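Local coordinates for aromatic amino acid aminotransferase I (Candida albicans WO-1, PDB 6HNU), which probably transfers amino groups between aromatic L-amino acids and 2-oxoglutarate, using pyridoxal 5'-phosphate as its cofactor, at residues Glu143-Thr151 and Ala169-Val178; Val161-Leu170 and Pro433-Gly441. One frame throughout, in Å; residues are numbered along the deposited sequence. Where two conformers were deposited one is given.

Helix 167-175 joins the two contacts, which share Ala-169 and Leu-170 and have centres about 14 Å apart. Along the chain the segments alternate: 143-151 comes first, then 161-170, which runs into 169-178, and 433-441 follows only after some 250 further residues. Contact 1 packs helix 141-152 against helix 167-175, with strand 158-162 of the large mixed sheet passing between them in sequence. Contact 2 ties the turn from that strand into helix 167-175 to the loop after strand 429-433, an edge strand of the small antiparallel sheet. Both contacts touch the second subunit, and the helix they share starts right after Phe-166 at the cofactor.

Contact 1: residues Glu143-Thr151 and Ala169-Val178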
# COMPACT_ATOMS: atom_id res chain seq x y z
N GLU B 143 -5.34 1.85 4.41
CA GLU B 143 -3.95 2.38 4.49
C GLU B 143 -4.01 3.78 5.09
O GLU B 143 -3.22 4.04 6.04
CB GLU B 143 -3.29 2.43 3.12
CG GLU B 143 -1.96 3.19 3.18
CD GLU B 143 -2.06 4.66 2.85
OE1 GLU B 143 -2.47 4.97 1.71
OE2 GLU B 143 -1.65 5.50 3.70
N ALA B 144 -4.92 4.65 4.61
CA ALA B 144 -4.94 6.05 5.09
C ALA B 144 -5.13 6.07 6.61
O ALA B 144 -4.48 6.86 7.26
CB ALA B 144 -5.97 6.87 4.36
N TRP B 145 -5.94 5.17 7.18
CA TRP B 145 -6.16 5.06 8.64
C TRP B 145 -4.87 4.60 9.34
O TRP B 145 -4.44 5.20 10.38
CB TRP B 145 -7.35 4.14 8.91
CG TRP B 145 -7.47 3.83 10.37
CD1 TRP B 145 -7.40 2.60 10.95
CD2 TRP B 145 -7.67 4.78 11.43
NE1 TRP B 145 -7.49 2.71 12.31
CE2 TRP B 145 -7.70 4.03 12.64
CE3 TRP B 145 -7.77 6.18 11.50
CZ2 TRP B 145 -7.83 4.62 13.88
CZ3 TRP B 145 -7.93 6.76 12.74
CH2 TRP B 145 -7.98 5.98 13.90
N ASP B 146 -4.21 3.57 8.81
CA ASP B 146 -2.94 3.08 9.38
C ASP B 146 -1.95 4.24 9.42
O ASP B 146 -1.37 4.49 10.51
CB ASP B 146 -2.41 1.88 8.60
CG ASP B 146 -1.17 1.27 9.23
OD1 ASP B 146 -1.27 0.80 10.35
OD2 ASP B 146 -0.16 1.21 8.57
N SER B 147 -1.87 4.98 8.32
CA SER B 147 -0.96 6.16 8.17
C SER B 147 -1.36 7.30 9.10
O SER B 147 -0.42 7.96 9.62
CB SER B 147 -0.86 6.64 6.74
OG SER B 147 -0.37 5.59 5.93
N THR B 148 -2.67 7.51 9.34
CA THR B 148 -3.17 8.53 10.30
C THR B 148 -2.63 8.21 11.71
O THR B 148 -2.12 9.12 12.38
CB THR B 148 -4.70 8.60 10.28
OG1 THR B 148 -5.08 8.93 8.93
CG2 THR B 148 -5.25 9.56 11.30
N LEU B 149 -2.79 6.98 12.15
CA LEU B 149 -2.31 6.56 13.49
C LEU B 149 -0.80 6.77 13.54
O LEU B 149 -0.29 7.28 14.55
CB LEU B 149 -2.68 5.10 13.70
CG LEU B 149 -4.14 4.81 14.02
CD1 LEU B 149 -4.43 3.35 13.76
CD2 LEU B 149 -4.45 5.17 15.46
N ARG B 150 -0.08 6.52 12.44
CA ARG B 150 1.41 6.66 12.49
C ARG B 150 1.85 8.12 12.51
O ARG B 150 3.01 8.35 12.93
CB ARG B 150 2.09 5.87 11.37
CG ARG B 150 1.83 4.38 11.45
CD ARG B 150 2.23 3.62 10.20
NE ARG B 150 3.65 3.36 10.22
CZ ARG B 150 4.33 2.70 9.28
NH1 ARG B 150 5.61 2.48 9.47
NH2 ARG B 150 3.74 2.25 8.18
N THR B 151 1.03 9.04 12.00
CA THR B 151 1.32 10.49 11.87
C THR B 151 0.98 11.21 13.18
O THR B 151 1.77 12.07 13.57
CB THR B 151 0.54 11.04 10.68
OG1 THR B 151 1.00 10.30 9.54
CG2 THR B 151 0.68 12.54 10.51
N ALA B 169 -10.31 -0.87 12.06
CA ALA B 169 -9.72 0.39 12.57
C ALA B 169 -9.19 0.17 14.00
O ALA B 169 -8.11 0.72 14.35
CB ALA B 169 -10.73 1.51 12.49
N LEU B 170 -9.91 -0.60 14.81
CA LEU B 170 -9.51 -0.89 16.20
C LEU B 170 -8.26 -1.78 16.18
O LEU B 170 -7.36 -1.53 16.98
CB LEU B 170 -10.67 -1.58 16.91
CG LEU B 170 -11.94 -0.76 17.14
CD1 LEU B 170 -12.97 -1.60 17.88
CD2 LEU B 170 -11.63 0.52 17.87
N GLU B 171 -8.26 -2.82 15.36
CA GLU B 171 -7.08 -3.72 15.17
C GLU B 171 -5.86 -2.89 14.80
O GLU B 171 -4.78 -3.14 15.36
CB GLU B 171 -7.35 -4.77 14.10
CG GLU B 171 -6.19 -5.78 13.90
CD GLU B 171 -5.81 -6.55 15.16
OE1 GLU B 171 -6.67 -6.67 16.06
OE2 GLU B 171 -4.64 -7.00 15.28
N SER B 172 -5.99 -1.95 13.85
CA SER B 172 -4.86 -1.09 13.44
C SER B 172 -4.33 -0.32 14.66
O SER B 172 -3.10 -0.30 14.85
CB SER B 172 -5.27 -0.18 12.32
OG SER B 172 -4.22 0.70 11.98
N ALA B 173 -5.23 0.30 15.43
CA ALA B 173 -4.85 1.07 16.64
C ALA B 173 -4.18 0.11 17.64
O ALA B 173 -3.11 0.51 18.24
CB ALA B 173 -6.04 1.77 17.25
N ASN B 174 -4.78 -1.06 17.86
CA ASN B 174 -4.25 -2.07 18.83
C ASN B 174 -2.81 -2.40 18.48
O ASN B 174 -1.94 -2.44 19.38
CB ASN B 174 -5.11 -3.33 18.86
CG ASN B 174 -6.49 -3.05 19.41
OD1 ASN B 174 -6.70 -2.02 20.05
ND2 ASN B 174 -7.39 -4.00 19.22
N GLY B 175 -2.54 -2.55 17.19
CA GLY B 175 -1.20 -2.92 16.68
C GLY B 175 -0.18 -1.84 16.95
O GLY B 175 0.99 -2.20 17.07
N GLN B 176 -0.60 -0.58 17.08
CA GLN B 176 0.32 0.54 17.32
C GLN B 176 0.32 0.95 18.80
O GLN B 176 0.97 1.94 19.11
CB GLN B 176 -0.06 1.67 16.38
CG GLN B 176 0.08 1.23 14.93
CD GLN B 176 -0.21 2.36 14.00
OE1 GLN B 176 0.11 3.53 14.25
NE2 GLN B 176 -0.82 1.98 12.88
N GLY B 177 -0.30 0.16 19.67
CA GLY B 177 -0.39 0.46 21.11
C GLY B 177 -1.18 1.73 21.40
O GLY B 177 -0.87 2.41 22.40
N VAL B 178 -2.13 2.10 20.53
CA VAL B 178 -2.93 3.33 20.73
C VAL B 178 -4.24 2.95 21.39
O VAL B 178 -4.94 2.08 20.84
CB VAL B 178 -3.12 4.09 19.41
CG1 VAL B 178 -3.96 5.34 19.60
CG2 VAL B 178 -1.75 4.39 18.81
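The carbonyl oxygen of Ala-169 is gripped twice: by Ala-173 N in the ordinary helical bond and by the indole nitrogen of Trp-145, whose NE1 lies 2.9 Å from Ala-169 O. The indole bond reaches a lone pair in the carbonyl plane, and the oxygen sits at the edge of the ring, so the indole is held edge-on to helix 167-175. Trp-145 reaches this carbonyl because its chi1 of 171° swings the ring away from the backbone N, and CB of Ser-172 approaches its NE1 to 3.6 Å. Leu-149 CD1 lies over one face of the indole, toward its rim, while also touching Ala-173 N at 3.6 Å. The two helices run roughly parallel, at 34°, and are successive helices of the alpha/beta domain of this aminotransferase, with strand 158-162 between them in the chain; Ile-159 on that strand touches both Trp-145 and Leu-149.

Farther along, a Schellman motif with Gly-177 as its C-prime residue ends helix 167-175. Just before Gly-177, the extended side chain of Gln-176 brings OE1 to 3.2 Å from Leu-149 CB. Its NE2 makes a weak but nearly straight bond to Asp-146 O (3.5 Å, 173°), and its amide stands almost perpendicular to the Asp-146 carboxylate. In one of two conformers of Ser-172, OG gives that carboxylate a weak bond at OD1; OD2 pairs with Arg-150 of the second subunit in a salt bridge.

Contact 2: residues Val161-Leu170 and Pro433-Gly441; sequences VEEYTFSSAL and PGSWFKAEG. With PLP (pyridoxal-5'-phosphate), chain I; PHE (phenylalanine), chain J.
Lys-438 starts with its CG turned opposite the backbone N (chi1 -175°) and then bends at chi2, chi3 and chi4, a folded course that lays its CD over one face of the Tyr-164 ring. The tyrosine meets it by turning CG away from its own carbonyl carbon (chi1 -60°). In this CH-pi contact Lys-438 CD stands 4.1 Å from the centroid of the Tyr-164 ring, 28° off the normal, while Gly-434 O lies at the edge of the same ring.

Lys-438 NZ then curls back to Ala-439 O and forms a salt bridge with Glu-440 OE2; a water accepts from NZ and donates to Glu-163 OE2, spanning the two opposite charges. The other oxygen of Glu-163 is taken by Met-185 N.

A single beta bridge between Tyr-164 and Lys-438 fastens the backbones. Ala-439 N donates to Glu-163 O over 2.9 Å, and Thr-165 N donates to Phe-437 O over 3.0 Å. Beside this bridge, Ala-439 CB packs against Val-161 CG2 at 3.5 Å and Leu-170 CD1 at 3.9 Å. Thr-165 O meets the edge of the Phe-437 ring, with CD2 at 3.6 Å.

Phe-166, at the N-cap position, points away from the loop. One face of its ring lies against the pyridine ring of the cofactor, offset toward the rim, with Phe-166 CD2 3.3 Å from PLP C2. Its CZ approaches the phenylalanine N, which is bonded to PLP C4A, and Phe-166 thus belongs to the pockets of both pyridoxal phosphate and phenylalanine in this structure.

The bridged turn leads from strand 158-162 into helix 167-175, beside strand 179-186, while the partner loop leaves strand 429-433 with Ser-435 hydrogen-bonded to Glu-417 of helix 413-426.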
# COMPACT_ATOMS: atom_id res chain seq x y z
N VAL B 161 -12.95 7.00 19.76
CA VAL B 161 -13.66 6.23 18.70
C VAL B 161 -15.13 6.14 19.08
O VAL B 161 -15.42 6.20 20.29
CB VAL B 161 -13.05 4.84 18.45
CG1 VAL B 161 -11.56 4.90 18.09
CG2 VAL B 161 -13.26 3.90 19.64
N GLU B 162 -16.01 5.94 18.09
CA GLU B 162 -17.43 5.59 18.29
C GLU B 162 -17.49 4.31 19.12
O GLU B 162 -16.70 3.38 18.87
CB GLU B 162 -18.15 5.54 16.94
CG GLU B 162 -18.26 6.93 16.36
CD GLU B 162 -18.38 7.06 14.85
OE1 GLU B 162 -17.79 6.24 14.14
OE2 GLU B 162 -19.01 8.05 14.43
N GLU B 163 -18.40 4.22 20.09
CA GLU B 163 -18.37 3.08 21.04
C GLU B 163 -18.69 1.78 20.31
O GLU B 163 -18.28 0.75 20.82
CB GLU B 163 -19.29 3.26 22.25
CG GLU B 163 -20.76 3.09 21.92
CD GLU B 163 -21.69 3.20 23.12
OE1 GLU B 163 -22.59 4.03 23.07
OE2 GLU B 163 -21.53 2.44 24.06
N TYR B 164 -19.37 1.81 19.16
CA TYR B 164 -19.45 0.71 18.18
C TYR B 164 -18.84 1.21 16.88
O TYR B 164 -19.28 2.26 16.39
CB TYR B 164 -20.87 0.23 17.89
CG TYR B 164 -21.57 -0.27 19.12
CD1 TYR B 164 -22.23 0.60 19.96
CD2 TYR B 164 -21.46 -1.59 19.50
CE1 TYR B 164 -22.81 0.17 21.15
CE2 TYR B 164 -22.09 -2.06 20.65
CZ TYR B 164 -22.75 -1.17 21.49
OH TYR B 164 -23.34 -1.57 22.65
N THR B 165 -17.82 0.52 16.40
CA THR B 165 -17.09 1.03 15.21
C THR B 165 -16.46 -0.14 14.42
O THR B 165 -16.72 -1.31 14.75
CB THR B 165 -16.08 2.09 15.64
OG1 THR B 165 -15.66 2.75 14.44
CG2 THR B 165 -14.92 1.54 16.45
N PHE B 166 -15.63 0.19 13.43
CA PHE B 166 -15.07 -0.73 12.43
C PHE B 166 -13.97 -1.58 13.07
O PHE B 166 -13.05 -1.00 13.63
CB PHE B 166 -14.57 0.14 11.28
CG PHE B 166 -14.05 -0.59 10.08
CD1 PHE B 166 -14.59 -1.81 9.69
CD2 PHE B 166 -13.04 -0.01 9.31
CE1 PHE B 166 -14.14 -2.43 8.54
CE2 PHE B 166 -12.56 -0.66 8.19
CZ PHE B 166 -13.12 -1.86 7.80
N SER B 167 -14.08 -2.91 13.07
CA SER B 167 -13.11 -3.81 13.74
C SER B 167 -11.68 -3.60 13.22
O SER B 167 -10.77 -3.55 14.06
CB SER B 167 -13.55 -5.25 13.64
OG SER B 167 -14.77 -5.42 14.36
N SER B 168 -11.50 -3.42 11.91
CA SER B 168 -10.18 -3.21 11.26
C SER B 168 -9.53 -1.94 11.81
O SER B 168 -8.31 -1.97 11.99
CB SER B 168 -10.28 -3.16 9.76
OG SER B 168 -10.81 -4.38 9.28
N ALA B 169 -10.31 -0.87 12.06
CA ALA B 169 -9.72 0.39 12.57
C ALA B 169 -9.19 0.17 14.00
O ALA B 169 -8.11 0.72 14.35
CB ALA B 169 -10.73 1.51 12.49
N LEU B 170 -9.91 -0.60 14.81
CA LEU B 170 -9.51 -0.89 16.20
C LEU B 170 -8.26 -1.78 16.18
O LEU B 170 -7.36 -1.53 16.98
CB LEU B 170 -10.67 -1.58 16.91
CG LEU B 170 -11.94 -0.76 17.14
CD1 LEU B 170 -12.97 -1.60 17.88
CD2 LEU B 170 -11.63 0.52 17.87
N PRO B 433 -23.75 -9.82 14.99
CA PRO B 433 -24.01 -9.34 16.34
C PRO B 433 -23.32 -8.01 16.61
O PRO B 433 -22.12 -7.88 16.39
CB PRO B 433 -23.43 -10.45 17.25
CG PRO B 433 -23.61 -11.68 16.39
CD PRO B 433 -23.35 -11.23 14.97
N GLY B 434 -24.08 -7.07 17.16
CA GLY B 434 -23.61 -5.72 17.49
C GLY B 434 -22.46 -5.74 18.45
O GLY B 434 -21.62 -4.85 18.36
N SER B 435 -22.42 -6.67 19.42
CA SER B 435 -21.40 -6.61 20.50
C SER B 435 -20.00 -6.81 19.89
O SER B 435 -19.03 -6.36 20.47
CB SER B 435 -21.69 -7.64 21.57
OG SER B 435 -21.55 -8.95 21.05
N TRP B 436 -19.91 -7.46 18.74
CA TRP B 436 -18.63 -7.74 18.04
C TRP B 436 -17.97 -6.43 17.62
O TRP B 436 -16.77 -6.46 17.41
CB TRP B 436 -18.84 -8.66 16.84
CG TRP B 436 -19.35 -10.03 17.18
CD1 TRP B 436 -19.80 -10.48 18.39
CD2 TRP B 436 -19.56 -11.12 16.26
NE1 TRP B 436 -20.27 -11.76 18.28
CE2 TRP B 436 -20.10 -12.19 16.99
CE3 TRP B 436 -19.33 -11.28 14.89
CZ2 TRP B 436 -20.39 -13.42 16.40
CZ3 TRP B 436 -19.61 -12.50 14.31
CH2 TRP B 436 -20.16 -13.54 15.05
N PHE B 437 -18.72 -5.31 17.57
CA PHE B 437 -18.19 -4.00 17.10
C PHE B 437 -17.89 -3.11 18.28
O PHE B 437 -17.51 -1.93 18.09
CB PHE B 437 -19.15 -3.31 16.14
CG PHE B 437 -19.53 -4.13 14.96
CD1 PHE B 437 -20.62 -4.99 14.98
CD2 PHE B 437 -18.80 -4.04 13.79
CE1 PHE B 437 -20.98 -5.69 13.85
CE2 PHE B 437 -19.17 -4.73 12.65
CZ PHE B 437 -20.23 -5.59 12.70
N LYS B 438 -18.07 -3.60 19.50
CA LYS B 438 -17.87 -2.74 20.68
C LYS B 438 -16.39 -2.37 20.81
O LYS B 438 -15.60 -3.28 20.86
CB LYS B 438 -18.35 -3.47 21.94
CG LYS B 438 -18.31 -2.62 23.20
CD LYS B 438 -19.44 -1.61 23.26
CE LYS B 438 -19.01 -0.24 23.73
NZ LYS B 438 -18.13 -0.29 24.91
N ALA B 439 -16.06 -1.09 21.03
CA ALA B 439 -14.69 -0.60 21.22
C ALA B 439 -14.43 -0.57 22.72
O ALA B 439 -15.33 -0.15 23.48
CB ALA B 439 -14.50 0.75 20.60
N GLU B 440 -13.25 -0.98 23.13
CA GLU B 440 -12.81 -0.91 24.55
C GLU B 440 -11.44 -0.24 24.63
O GLU B 440 -10.64 -0.43 23.76
CB GLU B 440 -12.80 -2.30 25.15
CG GLU B 440 -14.17 -2.93 25.16
CD GLU B 440 -15.21 -2.32 26.10
OE1 GLU B 440 -14.99 -1.20 26.65
OE2 GLU B 440 -16.26 -2.97 26.28
N GLY B 441 -11.22 0.56 25.67
CA GLY B 441 -9.92 1.19 25.89
C GLY B 441 -9.96 2.11 27.08
O GLY B 441 -11.02 2.62 27.46
N1 PLP I . -13.21 2.47 6.68
C2 PLP I . -14.39 1.99 7.07
C2A PLP I . -15.04 2.59 8.27
C3 PLP I . -15.02 0.95 6.39
O3 PLP I . -16.19 0.46 6.88
C4 PLP I . -14.37 0.38 5.27
C4A PLP I . -14.99 -0.73 4.56
C5 PLP I . -13.14 0.92 4.85
C6 PLP I . -12.60 1.94 5.60
C5A PLP I . -12.36 0.32 3.71
O4P PLP I . -11.88 1.35 2.81
P PLP I . -10.94 1.09 1.61
O1P PLP I . -10.91 2.46 0.97
O2P PLP I . -11.61 -0.02 0.75
O3P PLP I . -9.59 0.64 2.17
N PHE J . -15.34 -1.90 5.26
CA PHE J . -15.32 -3.28 4.69
C PHE J . -15.93 -4.24 5.73
O PHE J . -17.10 -4.07 6.10
CB PHE J . -13.90 -3.64 4.24
CG PHE J . -13.63 -5.12 4.10
CD1 PHE J . -14.55 -5.96 3.47
CD2 PHE J . -12.45 -5.66 4.59
CE1 PHE J . -14.29 -7.32 3.36
CE2 PHE J . -12.20 -7.02 4.46
CZ PHE J . -13.11 -7.84 3.84
OXT PHE J . -15.27 -5.17 6.23
O HOH W 1 -19.16 2.51 25.64